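D-alanyl-D-alanine carboxypeptidase (Penicillin binding protein) family protein (Francisella tularensis subsp. tularensis, PDB 6OSU) probably trims the terminal D-alanine from peptidoglycan precursor peptides, as a penicillin-binding serine carboxypeptidase of the S11 family in cell wall biogenesis. Local coordinates at residues 349-360 with 413-424. Sequence-based numbering, arbitrary orientation.
Sequences NAKAGQKLTVAS and IPVVAMNNVSQK
Ala359 and Val416 form an antiparallel hydrogen-bonded pair: Val416 N gives to Ala359 O at 3.0 Å, and Ala359 N answers to Val416 O. Strands 355-359 and 413-417 run at 137° to each other, and two residues on, Met418 N reaches Thr357 O at 2.8 Å. There the second strand ends, and a side chain takes over the pairing: OD1 of Asn419 accepts Thr357 N at 2.7 Å, in the carbonyl plane on a lone pair. Thr357 OG1 turns to Thr341 on the neighbouring strand. Further out, the chains meet again at a single bridge, Ala350 with Gln423, where Lys351 N donates to Ser422 O. Between the two ladders the extended Gln354 crosses Val421 at about a right angle, its carboxamide against the Ser422 backbone, the exact placing doubtful. On one face, Val415 CG2 lies 3.6 Å from Val358 CB, and Val358 also touches Val396 and Ile380; on the other, Met418 SD lies 3.9 Å from Ala359 CB. A water joins Ser360 OG, also bonded to Gln362 N, to Pro414 O. In the five-stranded antiparallel sheet of the PBP5-type C-terminal domain, 413-417 belongs to the middle strand and 355-359 lies between it and edge strand 340-343, far from the predicted catalytic serine.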
loop_
_atom_site.group_PDB
_atom_site.type_symbol
_atom_site.label_atom_id
_atom_site.label_comp_id
_atom_site.label_asym_id
_atom_site.label_seq_id
_atom_site.Cartn_x
_atom_site.Cartn_y
_atom_site.Cartn_z
ATOM N N ASN A 349 1.604 -43.622 -26.941
ATOM C CA ASN A 349 1.053 -43.598 -28.294
ATOM C C ASN A 349 1.763 -42.622 -29.220
ATOM O O ASN A 349 1.252 -42.340 -30.300
ATOM C CB ASN A 349 -0.445 -43.270 -28.300
ATOM C CG ASN A 349 -1.316 -44.489 -28.059
ATOM O OD1 ASN A 349 -1.155 -45.524 -28.708
ATOM N ND2 ASN A 349 -2.259 -44.365 -27.134
ATOM N N ALA A 350 2.932 -42.115 -28.851
ATOM C CA ALA A 350 3.592 -41.074 -29.625
ATOM C C ALA A 350 4.596 -41.645 -30.624
ATOM O O ALA A 350 5.230 -42.678 -30.385
ATOM C CB ALA A 350 4.301 -40.087 -28.699
ATOM N N LYS A 351 4.748 -40.939 -31.745
ATOM C CA LYS A 351 5.773 -41.286 -32.720
ATOM C C LYS A 351 7.149 -40.992 -32.136
ATOM O O LYS A 351 7.319 -40.036 -31.377
ATOM C CB LYS A 351 5.559 -40.496 -34.011
ATOM C CG LYS A 351 5.834 -41.268 -35.291
ATOM C CD LYS A 351 4.704 -41.076 -36.294
ATOM C CE LYS A 351 5.235 -40.779 -37.684
ATOM N NZ LYS A 351 4.508 -41.557 -38.726
ATOM N N ALA A 352 8.137 -41.811 -32.501
ATOM C CA ALA A 352 9.426 -41.759 -31.815
ATOM C C ALA A 352 10.304 -40.598 -32.279
ATOM O O ALA A 352 11.253 -40.230 -31.573
ATOM C CB ALA A 352 10.173 -43.079 -32.006
ATOM N N GLY A 353 10.034 -40.023 -33.455
ATOM C CA GLY A 353 10.938 -39.018 -33.990
ATOM C C GLY A 353 10.759 -37.635 -33.397
ATOM O O GLY A 353 11.716 -36.861 -33.331
ATOM N N GLN A 354 9.568 -37.328 -32.896
ATOM C CA GLN A 354 9.224 -35.942 -32.638
ATOM C C GLN A 354 9.604 -35.499 -31.221
ATOM O O GLN A 354 9.903 -36.305 -30.329
ATOM C CB GLN A 354 7.732 -35.728 -32.886
ATOM C CG GLN A 354 6.876 -36.951 -32.607
ATOM C CD GLN A 354 5.497 -36.845 -33.219
ATOM O OE1 GLN A 354 4.627 -37.678 -32.963
ATOM N NE2 GLN A 354 5.287 -35.818 -34.034
ATOM N N LYS A 355 9.619 -34.179 -31.038
ATOM C CA LYS A 355 9.849 -33.539 -29.750
ATOM C C LYS A 355 8.710 -32.569 -29.467
ATOM O O LYS A 355 8.005 -32.125 -30.378
ATOM C CB LYS A 355 11.191 -32.787 -29.715
ATOM C CG LYS A 355 12.378 -33.614 -29.234
ATOM C CD LYS A 355 13.528 -33.575 -30.235
ATOM C CE LYS A 355 13.869 -32.150 -30.660
ATOM N NZ LYS A 355 14.271 -31.279 -29.520
ATOM N N LEU A 356 8.537 -32.232 -28.190
ATOM C CA LEU A 356 7.437 -31.383 -27.743
ATOM C C LEU A 356 7.983 -30.154 -27.028
ATOM O O LEU A 356 8.721 -30.278 -26.045
ATOM C CB LEU A 356 6.490 -32.149 -26.817
ATOM C CG LEU A 356 5.327 -31.343 -26.230
ATOM C CD1 LEU A 356 4.400 -30.849 -27.331
ATOM C CD2 LEU A 356 4.557 -32.158 -25.198
ATOM N N THR A 357 7.606 -28.972 -27.514
ATOM C CA THR A 357 7.910 -27.705 -26.862
ATOM C C THR A 357 6.633 -27.132 -26.262
ATOM O O THR A 357 5.571 -27.168 -26.890
ATOM C CB THR A 357 8.519 -26.699 -27.846
ATOM O OG1 THR A 357 9.778 -27.192 -28.320
ATOM C CG2 THR A 357 8.729 -25.348 -27.187
ATOM N N VAL A 358 6.742 -26.613 -25.038
ATOM C CA VAL A 358 5.621 -26.015 -24.332
ATOM C C VAL A 358 6.017 -24.617 -23.877
ATOM O O VAL A 358 7.198 -24.296 -23.723
ATOM C CB VAL A 358 5.168 -26.870 -23.128
ATOM C CG1 VAL A 358 4.757 -28.258 -23.586
ATOM C CG2 VAL A 358 6.280 -26.954 -22.090
ATOM N N ALA A 359 5.004 -23.781 -23.662
ATOM C CA ALA A 359 5.211 -22.408 -23.222
ATOM C C ALA A 359 3.885 -21.850 -22.729
ATOM O O ALA A 359 2.813 -22.373 -23.049
ATOM C CB ALA A 359 5.779 -21.528 -24.342
ATOM N N SER A 360 3.976 -20.785 -21.934
ATOM C CA SER A 360 2.824 -20.026 -21.471
ATOM C C SER A 360 3.013 -18.556 -21.822
ATOM O O SER A 360 4.135 -18.040 -21.800
ATOM C CB SER A 360 2.621 -20.188 -19.957
ATOM O OG SER A 360 1.695 -19.234 -19.458
ATOM N N ILE A 413 1.928 -22.874 -13.160
ATOM C CA ILE A 413 1.216 -22.148 -14.207
ATOM C C ILE A 413 0.891 -23.110 -15.347
ATOM O O ILE A 413 1.743 -23.919 -15.745
ATOM C CB ILE A 413 2.028 -20.921 -14.663
ATOM C CG1 ILE A 413 1.105 -19.822 -15.177
ATOM C CG2 ILE A 413 3.072 -21.271 -15.712
ATOM C CD1 ILE A 413 1.770 -18.467 -15.212
ATOM N N PRO A 414 -0.339 -23.103 -15.859
ATOM C CA PRO A 414 -0.676 -24.009 -16.964
ATOM C C PRO A 414 0.130 -23.684 -18.212
ATOM O O PRO A 414 0.353 -22.519 -18.551
ATOM C CB PRO A 414 -2.178 -23.777 -17.175
ATOM C CG PRO A 414 -2.478 -22.487 -16.494
ATOM C CD PRO A 414 -1.521 -22.390 -15.352
ATOM N N VAL A 415 0.573 -24.735 -18.891
ATOM C CA VAL A 415 1.439 -24.610 -20.052
ATOM C C VAL A 415 0.755 -25.264 -21.246
ATOM O O VAL A 415 -0.029 -26.210 -21.104
ATOM C CB VAL A 415 2.831 -25.226 -19.781
ATOM C CG1 VAL A 415 2.807 -26.739 -19.952
ATOM C CG2 VAL A 415 3.876 -24.582 -20.661
ATOM N N VAL A 416 1.047 -24.741 -22.431
ATOM C CA VAL A 416 0.324 -25.110 -23.639
ATOM C C VAL A 416 1.310 -25.631 -24.673
ATOM O O VAL A 416 2.502 -25.309 -24.645
ATOM C CB VAL A 416 -0.489 -23.911 -24.181
ATOM C CG1 VAL A 416 0.287 -23.156 -25.251
ATOM C CG2 VAL A 416 -1.838 -24.366 -24.691
ATOM N N ALA A 417 0.803 -26.451 -25.592
ATOM C CA ALA A 417 1.649 -27.095 -26.588
ATOM C C ALA A 417 1.984 -26.133 -27.721
ATOM O O ALA A 417 1.108 -25.430 -28.238
ATOM C CB ALA A 417 0.965 -28.346 -27.140
ATOM N N MET A 418 3.260 -26.100 -28.101
ATOM C CA MET A 418 3.710 -25.330 -29.247
ATOM C C MET A 418 4.070 -26.204 -30.440
ATOM O O MET A 418 4.340 -25.667 -31.519
ATOM C CB MET A 418 4.919 -24.464 -28.866
ATOM C CG MET A 418 4.734 -23.637 -27.595
ATOM S SD MET A 418 4.291 -21.912 -27.892
ATOM C CE MET A 418 2.507 -21.973 -27.787
ATOM N N ASN A 419 4.087 -27.525 -30.273
ATOM C CA ASN A 419 4.353 -28.485 -31.339
ATOM C C ASN A 419 3.131 -29.369 -31.556
ATOM O O ASN A 419 2.098 -29.225 -30.898
ATOM C CB ASN A 419 5.566 -29.362 -31.014
ATOM C CG ASN A 419 6.879 -28.634 -31.174
ATOM O OD1 ASN A 419 7.626 -28.471 -30.213
ATOM N ND2 ASN A 419 7.179 -28.207 -32.397
ATOM N N ASN A 420 3.277 -30.305 -32.490
ATOM C CA ASN A 420 2.320 -31.377 -32.721
ATOM C C ASN A 420 3.033 -32.709 -32.545
ATOM O O ASN A 420 4.210 -32.840 -32.896
ATOM C CB ASN A 420 1.714 -31.292 -34.130
ATOM C CG ASN A 420 0.613 -30.259 -34.234
ATOM O OD1 ASN A 420 -0.319 -30.255 -33.438
ATOM N ND2 ASN A 420 0.714 -29.377 -35.221
ATOM N N VAL A 421 2.330 -33.692 -31.991
ATOM C CA VAL A 421 2.829 -35.058 -31.903
ATOM C C VAL A 421 1.815 -35.982 -32.557
ATOM O O VAL A 421 0.608 -35.862 -32.322
ATOM C CB VAL A 421 3.104 -35.488 -30.450
ATOM C CG1 VAL A 421 4.407 -34.877 -29.970
ATOM C CG2 VAL A 421 1.948 -35.082 -29.557
ATOM N N SER A 422 2.313 -36.898 -33.384
ATOM C CA SER A 422 1.487 -37.807 -34.166
ATOM C C SER A 422 1.488 -39.177 -33.506
ATOM O O SER A 422 2.548 -39.689 -33.131
ATOM C CB SER A 422 2.009 -37.907 -35.599
ATOM O OG SER A 422 2.388 -36.630 -36.076
ATOM N N GLN A 423 0.304 -39.761 -33.349
ATOM C CA GLN A 423 0.220 -41.078 -32.742
ATOM C C GLN A 423 0.658 -42.142 -33.740
ATOM O O GLN A 423 0.598 -41.946 -34.956
ATOM C CB GLN A 423 -1.197 -41.366 -32.242
ATOM C CG GLN A 423 -2.151 -41.898 -33.299
ATOM C CD GLN A 423 -2.907 -40.800 -34.023
ATOM O OE1 GLN A 423 -4.135 -40.754 -33.985
ATOM N NE2 GLN A 423 -2.179 -39.917 -34.693
ATOM N N LYS A 424 1.121 -43.272 -33.213
ATOM C CA LYS A 424 1.589 -44.373 -34.048
ATOM C C LYS A 424 0.432 -45.290 -34.430
ATOM O O LYS A 424 -0.565 -44.842 -34.998
ATOM C CB LYS A 424 2.683 -45.166 -33.328
ATOM C CG LYS A 424 2.189 -46.039 -32.186
ATOM C CD LYS A 424 3.172 -46.033 -31.022
ATOM C CE LYS A 424 4.617 -45.966 -31.503
ATOM N NZ LYS A 424 5.590 -46.095 -30.384
HETATM O O HOH W 1 -0.557 -19.727 -18.036
#